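Local coordinates for putative modulator of DNA gyrase (Bacteroides thetaiotaomicron, PDB 1VPB), which probably acts as a metallopeptidase of the PmbA/TldD type, though its cellular role remains unsettled, at residues D107-L112 with A337-V342; S261-A266 with S277-K282; T329-T334 with P344-S349. All blocks are in the same frame, centred on the assembly; numbering follows the deposited sequence. Where two conformers were deposited one is given.

Interaction 1: residues D107-L112 with A337-V342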
# COMPACT_ATOMS: atom_id res chain seq x y z
N ASP A 107 -28.37 -6.72 -6.75
CA ASP A 107 -28.07 -7.38 -5.48
C ASP A 107 -29.09 -7.01 -4.44
O ASP A 107 -29.04 -5.92 -3.88
CB ASP A 107 -26.71 -6.97 -5.02
CG ASP A 107 -26.21 -7.80 -3.85
OD1 ASP A 107 -27.06 -8.38 -3.13
OD2 ASP A 107 -25.02 -7.91 -3.65
N GLU A 108 -30.04 -7.90 -4.21
CA GLU A 108 -31.20 -7.54 -3.40
C GLU A 108 -30.89 -7.48 -1.92
O GLU A 108 -31.72 -7.01 -1.11
CB GLU A 108 -32.32 -8.51 -3.67
CG GLU A 108 -32.91 -8.31 -5.06
CD GLU A 108 -34.17 -9.12 -5.30
OE1 GLU A 108 -35.20 -8.84 -4.66
OE2 GLU A 108 -34.10 -10.05 -6.11
N ALA A 109 -29.73 -7.97 -1.59
CA ALA A 109 -29.28 -7.87 -0.17
C ALA A 109 -28.70 -6.50 0.16
O ALA A 109 -28.51 -6.21 1.38
CB ALA A 109 -28.30 -8.95 0.14
N ARG A 110 -28.40 -5.65 -0.85
CA ARG A 110 -27.90 -4.30 -0.63
C ARG A 110 -29.11 -3.44 -0.34
O ARG A 110 -29.81 -2.93 -1.21
CB ARG A 110 -27.09 -3.74 -1.86
CG ARG A 110 -25.77 -4.38 -2.08
CD ARG A 110 -24.73 -3.94 -1.09
NE ARG A 110 -23.47 -4.54 -1.39
CZ ARG A 110 -22.43 -4.54 -0.57
NH1 ARG A 110 -22.50 -3.97 0.62
NH2 ARG A 110 -21.33 -5.14 -0.94
N VAL A 111 -29.38 -3.28 0.97
CA VAL A 111 -30.47 -2.50 1.47
C VAL A 111 -29.98 -1.54 2.54
O VAL A 111 -28.90 -1.69 3.07
CB VAL A 111 -31.60 -3.39 2.05
CG1 VAL A 111 -32.20 -4.27 0.97
CG2 VAL A 111 -31.08 -4.17 3.23
N LEU A 112 -30.76 -0.51 2.79
CA LEU A 112 -30.44 0.41 3.90
C LEU A 112 -30.84 -0.29 5.19
O LEU A 112 -31.70 -1.17 5.22
CB LEU A 112 -31.20 1.72 3.74
CG LEU A 112 -30.82 2.66 2.56
CD1 LEU A 112 -31.47 4.02 2.67
CD2 LEU A 112 -29.40 2.82 2.46
N ALA A 337 -25.74 -9.55 7.26
CA ALA A 337 -26.87 -10.03 8.04
C ALA A 337 -27.98 -10.55 7.10
O ALA A 337 -28.49 -11.67 7.28
CB ALA A 337 -27.41 -8.96 8.99
N LYS A 338 -28.32 -9.76 6.10
CA LYS A 338 -29.37 -10.16 5.15
C LYS A 338 -29.00 -11.43 4.39
O LYS A 338 -29.84 -12.36 4.26
CB LYS A 338 -29.69 -9.02 4.18
CG LYS A 338 -30.99 -9.23 3.40
CD LYS A 338 -31.50 -7.96 2.85
CE LYS A 338 -32.68 -8.17 1.88
NZ LYS A 338 -33.85 -8.80 2.62
N LYS A 339 -27.75 -11.54 3.97
CA LYS A 339 -27.29 -12.72 3.25
C LYS A 339 -27.31 -13.98 4.06
O LYS A 339 -27.62 -15.06 3.57
CB LYS A 339 -25.89 -12.51 2.71
CG LYS A 339 -25.82 -11.42 1.70
CD LYS A 339 -24.50 -11.33 1.05
CE LYS A 339 -24.43 -12.14 -0.22
NZ LYS A 339 -23.11 -11.80 -0.86
N MET A 340 -26.97 -13.84 5.33
CA MET A 340 -26.88 -14.97 6.21
C MET A 340 -28.19 -15.31 6.86
O MET A 340 -28.32 -16.39 7.44
CB MET A 340 -25.81 -14.70 7.27
CG MET A 340 -24.41 -14.76 6.69
SD MET A 340 -23.10 -14.95 7.87
CE MET A 340 -23.11 -13.32 8.44
N GLY A 341 -29.14 -14.39 6.81
CA GLY A 341 -30.41 -14.55 7.46
C GLY A 341 -30.33 -14.46 8.97
O GLY A 341 -30.97 -15.22 9.69
N VAL A 342 -29.50 -13.53 9.46
CA VAL A 342 -29.30 -13.38 10.90
C VAL A 342 -29.42 -11.89 11.22
O VAL A 342 -29.57 -11.06 10.32
CB VAL A 342 -27.96 -13.87 11.35
CG1 VAL A 342 -27.74 -15.36 11.03
CG2 VAL A 342 -26.84 -13.04 10.70
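A type I beta turn, D107-R110, on the loop between helices 87-101 and 138-150 rests against the last turn of helix 334-340, where A109 meets K338 and K339. The methyl of A109 points at the helix and lies 3.8 Å from CG of K339. K338 makes the larger share of the contact and runs across the turn: its CD is 3.7 Å from CA of A109, and its CE reaches 3.3 Å from the carbonyl O of E108. With CG anti to the backbone N (chi1 -165°) and the next two torsions also extended, the chain reaches out from the helix over A109 before bending at its last torsion. V111 crosses it at about a right angle, CG2 standing 3.8 Å from K338 CD. No hydrogen bond runs directly between the two segments, which meet by van der Waals touch. On the loop side D107 forms an Asx turn, OD1 accepting from A109 N at 3.1 Å on its anti side, 25° out of the carboxylate plane, while R110 N closes the turn on D107 O. On the helix side a Schellman motif ends the helix: V342 N bonds to A337 O at 3.0 Å, the G341 N to K338 O bond is weak, and G341 takes the positive phi of the C-prime position. Y335, one turn back on the same helix, joins the two sides, since its hydroxyl is hydrogen-bonded to both D107 OD2 and K339 NZ and its ring makes a cation-pi contact with R110. The two charged ends, D107 OD2 and K339 NZ, remain 5.2 Å apart.

Interaction 2: residues S261-A266 with S277-K282; sequences SPMISA and SFLLNK
S277 meets A266 with its hydroxyl: OG donates to the carbonyl O of A266 at 2.6 Å, in the carbonyl plane and on a lone pair. OG stands anti to the serine's own backbone N (chi1 166°), which carries it toward A266 and also lets it accept from L279 N at 3.1 Å, an ST turn. The one oxygen therefore bridges A266 and the start of its own type I turn, S277-L280. Replacing S277 with an alanine would probably leave A266 O and L279 N without this shared partner and free the turn to shift against the 261-266 segment. F278 follows, its CG between the backbone N and the carbonyl carbon (chi1 62°), and sends its ring back to the helix. The methyl of A266 sits over one face, offset toward the rim, in a CH-pi contact 4.1 Å from the ring centroid. M263 approaches the same ring at its edge, SD in the ring plane and 3.6 Å from F278 CE2, a Met-aromatic contact. These contacts fold the segment after helix 269-273 back on helix 256-265, within the region assigned to the C-terminal domain of the PmbA/TldA family. Beyond the pair, L416 and I417 of helix 416-421 touch F278, while W420 of that helix touches M263. L279 comes next and points at the 261-266 segment: CG is 3.8 Å from A266 CB, and CD1 lies 3.6 Å from the carbonyl O of M263. From L279 a type II turn leads to K282, and the hydroxyl of Y330 spans it, hydrogen-bonded to both L279 O and K282 N.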
# COMPACT_ATOMS: atom_id res chain seq x y z
N SER A 261 -5.56 -9.80 16.77
CA SER A 261 -6.07 -9.31 15.48
C SER A 261 -6.76 -10.39 14.61
O SER A 261 -7.87 -10.17 14.18
CB SER A 261 -4.93 -8.66 14.69
OG SER A 261 -5.47 -8.08 13.54
N PRO A 262 -6.15 -11.55 14.38
CA PRO A 262 -6.83 -12.57 13.58
C PRO A 262 -8.08 -13.14 14.19
O PRO A 262 -8.96 -13.61 13.46
CB PRO A 262 -5.77 -13.64 13.38
CG PRO A 262 -4.73 -13.38 14.34
CD PRO A 262 -4.78 -11.96 14.73
N MET A 263 -8.21 -13.07 15.51
CA MET A 263 -9.45 -13.49 16.15
C MET A 263 -10.53 -12.49 15.80
O MET A 263 -11.67 -12.85 15.50
CB MET A 263 -9.27 -13.53 17.67
CG MET A 263 -8.24 -14.54 18.16
SD MET A 263 -8.74 -16.27 18.10
CE MET A 263 -9.86 -16.41 19.43
N ILE A 264 -10.18 -11.21 15.82
CA ILE A 264 -11.17 -10.18 15.53
C ILE A 264 -11.58 -10.23 14.05
O ILE A 264 -12.74 -10.07 13.74
CB ILE A 264 -10.61 -8.82 15.89
CG1 ILE A 264 -10.25 -8.82 17.39
CG2 ILE A 264 -11.58 -7.69 15.55
CD1 ILE A 264 -11.32 -9.16 18.30
N SER A 265 -10.64 -10.51 13.17
CA SER A 265 -10.97 -10.66 11.74
C SER A 265 -11.98 -11.77 11.51
O SER A 265 -12.89 -11.64 10.69
CB SER A 265 -9.70 -10.92 10.93
OG SER A 265 -8.80 -9.83 10.97
N ALA A 266 -11.85 -12.85 12.27
CA ALA A 266 -12.72 -14.00 12.17
C ALA A 266 -14.15 -13.71 12.60
O ALA A 266 -15.06 -14.48 12.36
CB ALA A 266 -12.15 -15.16 12.94
N SER A 277 -13.89 -18.39 8.16
CA SER A 277 -13.67 -17.96 9.53
C SER A 277 -13.61 -19.13 10.43
O SER A 277 -14.54 -19.93 10.51
CB SER A 277 -14.77 -17.00 9.99
OG SER A 277 -14.69 -16.89 11.42
N PHE A 278 -12.50 -19.26 11.14
CA PHE A 278 -12.36 -20.36 12.10
C PHE A 278 -13.21 -20.19 13.36
O PHE A 278 -13.22 -21.07 14.24
CB PHE A 278 -10.89 -20.56 12.48
CG PHE A 278 -10.23 -19.38 13.17
CD1 PHE A 278 -9.59 -18.39 12.43
CD2 PHE A 278 -10.20 -19.27 14.58
CE1 PHE A 278 -8.95 -17.30 13.05
CE2 PHE A 278 -9.59 -18.15 15.19
CZ PHE A 278 -8.96 -17.20 14.44
N LEU A 279 -13.87 -19.03 13.47
CA LEU A 279 -14.84 -18.80 14.54
C LEU A 279 -16.30 -18.96 14.11
O LEU A 279 -17.21 -18.73 14.89
CB LEU A 279 -14.60 -17.41 15.15
CG LEU A 279 -13.21 -17.32 15.82
CD1 LEU A 279 -13.09 -15.97 16.52
CD2 LEU A 279 -13.03 -18.40 16.81
N LEU A 280 -16.53 -19.46 12.90
CA LEU A 280 -17.89 -19.72 12.45
C LEU A 280 -18.44 -20.78 13.38
O LEU A 280 -17.70 -21.71 13.76
CB LEU A 280 -17.85 -20.25 11.02
CG LEU A 280 -19.19 -20.55 10.35
CD1 LEU A 280 -19.94 -19.28 10.02
CD2 LEU A 280 -18.88 -21.40 9.10
N ASN A 281 -19.70 -20.64 13.76
CA ASN A 281 -20.38 -21.61 14.64
C ASN A 281 -19.82 -21.72 16.06
O ASN A 281 -19.98 -22.74 16.72
CB ASN A 281 -20.40 -23.03 14.02
CG ASN A 281 -21.15 -23.09 12.70
OD1 ASN A 281 -22.09 -22.30 12.44
ND2 ASN A 281 -20.73 -24.01 11.84
N LYS A 282 -19.13 -20.70 16.51
CA LYS A 282 -18.58 -20.71 17.88
C LYS A 282 -19.29 -19.71 18.79
O LYS A 282 -18.91 -19.57 19.96
CB LYS A 282 -17.11 -20.37 17.83
CG LYS A 282 -16.22 -21.27 16.97
CD LYS A 282 -16.25 -22.68 17.31
CE LYS A 282 -15.25 -23.42 16.41
NZ LYS A 282 -15.68 -24.81 16.21

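Interaction 3: residues T329-T334 with P344-S349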
# COMPACT_ATOMS: atom_id res chain seq x y z
N THR A 329 -20.12 -12.08 20.58
CA THR A 329 -20.44 -11.14 19.49
C THR A 329 -19.79 -11.53 18.17
O THR A 329 -18.61 -11.90 18.15
CB THR A 329 -19.91 -9.75 19.86
OG1 THR A 329 -20.62 -9.26 20.99
CG2 THR A 329 -20.20 -8.72 18.78
N TYR A 330 -20.56 -11.38 17.08
CA TYR A 330 -19.97 -11.23 15.76
C TYR A 330 -20.22 -9.78 15.31
O TYR A 330 -21.15 -9.11 15.81
CB TYR A 330 -20.65 -12.17 14.79
CG TYR A 330 -20.41 -13.64 14.95
CD1 TYR A 330 -19.14 -14.16 15.12
CD2 TYR A 330 -21.45 -14.53 14.80
CE1 TYR A 330 -18.91 -15.56 15.17
CE2 TYR A 330 -21.24 -15.90 14.88
CZ TYR A 330 -19.97 -16.40 15.06
OH TYR A 330 -19.81 -17.79 15.14
N PHE A 331 -19.43 -9.31 14.33
CA PHE A 331 -19.53 -7.96 13.81
C PHE A 331 -20.15 -8.06 12.41
O PHE A 331 -19.42 -8.24 11.46
CB PHE A 331 -18.19 -7.26 13.80
CG PHE A 331 -17.71 -6.93 15.18
CD1 PHE A 331 -18.28 -5.88 15.87
CD2 PHE A 331 -16.71 -7.67 15.79
CE1 PHE A 331 -17.90 -5.61 17.17
CE2 PHE A 331 -16.34 -7.38 17.11
CZ PHE A 331 -16.94 -6.36 17.77
N ILE A 332 -21.47 -7.96 12.36
CA ILE A 332 -22.25 -8.24 11.14
C ILE A 332 -22.96 -7.00 10.67
O ILE A 332 -23.81 -6.48 11.37
CB ILE A 332 -23.21 -9.33 11.40
CG1 ILE A 332 -22.48 -10.57 11.94
CG2 ILE A 332 -23.85 -9.77 10.07
CD1 ILE A 332 -23.38 -11.67 12.27
N ASP A 333 -22.61 -6.51 9.49
CA ASP A 333 -23.31 -5.36 8.95
C ASP A 333 -24.64 -5.77 8.29
O ASP A 333 -25.03 -6.95 8.23
CB ASP A 333 -22.43 -4.55 8.00
CG ASP A 333 -22.24 -5.22 6.67
OD1 ASP A 333 -22.56 -6.43 6.50
OD2 ASP A 333 -21.67 -4.58 5.77
N THR A 334 -25.35 -4.78 7.77
CA THR A 334 -26.71 -4.98 7.28
C THR A 334 -26.68 -5.98 6.12
O THR A 334 -27.49 -6.92 6.07
CB THR A 334 -27.32 -3.64 6.87
OG1 THR A 334 -27.48 -2.80 8.04
CG2 THR A 334 -28.74 -3.80 6.36
N PRO A 344 -28.24 -8.25 12.31
CA PRO A 344 -27.05 -7.43 12.23
C PRO A 344 -26.70 -6.91 13.62
O PRO A 344 -27.58 -6.79 14.48
CB PRO A 344 -27.49 -6.24 11.33
CG PRO A 344 -28.97 -6.17 11.51
CD PRO A 344 -29.44 -7.53 11.83
N THR A 345 -25.43 -6.57 13.81
CA THR A 345 -24.92 -5.98 15.03
C THR A 345 -24.32 -4.60 14.82
O THR A 345 -24.98 -3.57 15.03
CB THR A 345 -23.96 -6.99 15.78
OG1 THR A 345 -22.85 -7.41 14.93
CG2 THR A 345 -24.67 -8.22 16.13
N ILE A 346 -23.08 -4.57 14.37
CA ILE A 346 -22.40 -3.38 13.96
C ILE A 346 -21.33 -3.88 13.00
O ILE A 346 -20.87 -5.00 13.13
CB ILE A 346 -21.81 -2.60 15.18
CG1 ILE A 346 -21.34 -1.17 14.80
CG2 ILE A 346 -20.69 -3.37 15.83
CD1 ILE A 346 -22.43 -0.19 14.68
N SER A 347 -20.89 -3.02 12.10
CA SER A 347 -19.95 -3.42 11.03
C SER A 347 -18.56 -3.77 11.53
O SER A 347 -17.80 -4.54 10.92
CB SER A 347 -19.88 -2.33 9.99
OG SER A 347 -19.35 -1.17 10.54
N GLY A 348 -18.19 -3.23 12.68
CA GLY A 348 -16.87 -3.55 13.25
C GLY A 348 -16.73 -2.95 14.65
O GLY A 348 -17.55 -2.11 15.08
N SER A 349 -15.70 -3.41 15.35
CA SER A 349 -15.39 -2.86 16.68
C SER A 349 -14.88 -1.44 16.61
O SER A 349 -14.52 -0.95 15.54
CB SER A 349 -14.33 -3.74 17.36
OG SER A 349 -13.14 -3.81 16.61
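The F331 ring has S349 over one face, the backbone N 3.5 Å above the plane and offset toward the rim. At the edge, near the ring plane, comes CG2 of I346, 3.5 Å from F331 CD1, and the carbonyl O of I346 also lies in that plane. S349 adds its CB, 3.7 Å from F331 CZ, so backbone and side chain of this serine both bear on the ring. I321 and D296, from two strands of the neighbouring sheet, touch F331 as well. Beside the ring the segments are tied by T345. Its OG1 donates to Y330 O at 2.6 Å, tilted 26° from the carbonyl plane, and accepts a nearly straight bond from I332 N at 3.0 Å (172°). With OG1 set between its own backbone N and carbonyl carbon (chi1 57°), the hydroxyl faces the 329-334 backbone and is gripped by two bonds. T345's own backbone N donates to I332 O at 2.9 Å, in the carbonyl plane. P344 brings CB beside the carbonyl oxygens of I332 and D333, and D333 CB packs on CB of S347 at 3.9 Å. The polar ends here turn elsewhere: S347 OG bonds to D310, and D333 OD1 caps N336 N. D333 is the N-cap of helix 334-340, and the hydroxyl and backbone N of T345 tie the segment after that helix to the one before it, within the connection between strands 326-327 and 352-354 of one mixed sheet.

In the fold
Helix 334-340 connects interactions 1 and 3, whose centres lie about 13 Å apart: interaction 1 uses its C-terminal end, interaction 3 the segments that flank it. They touch directly, A337 N lying 3.4 Å from I332 CG2 and A337 CB 3.5 Å from P344 N. Interaction 2, also about 13 Å from interaction 3 between centres, is joined to it by Y330, whose OH lies 2.8 Å from L279 O, a probable hydrogen bond. Interactions 1 and 2 do not touch; their nearest atoms are about 6 Å apart. Interactions 2 and 3 join parts of the C-terminal half of the chain, whereas interaction 1 brings to it the loop after helix 87-101.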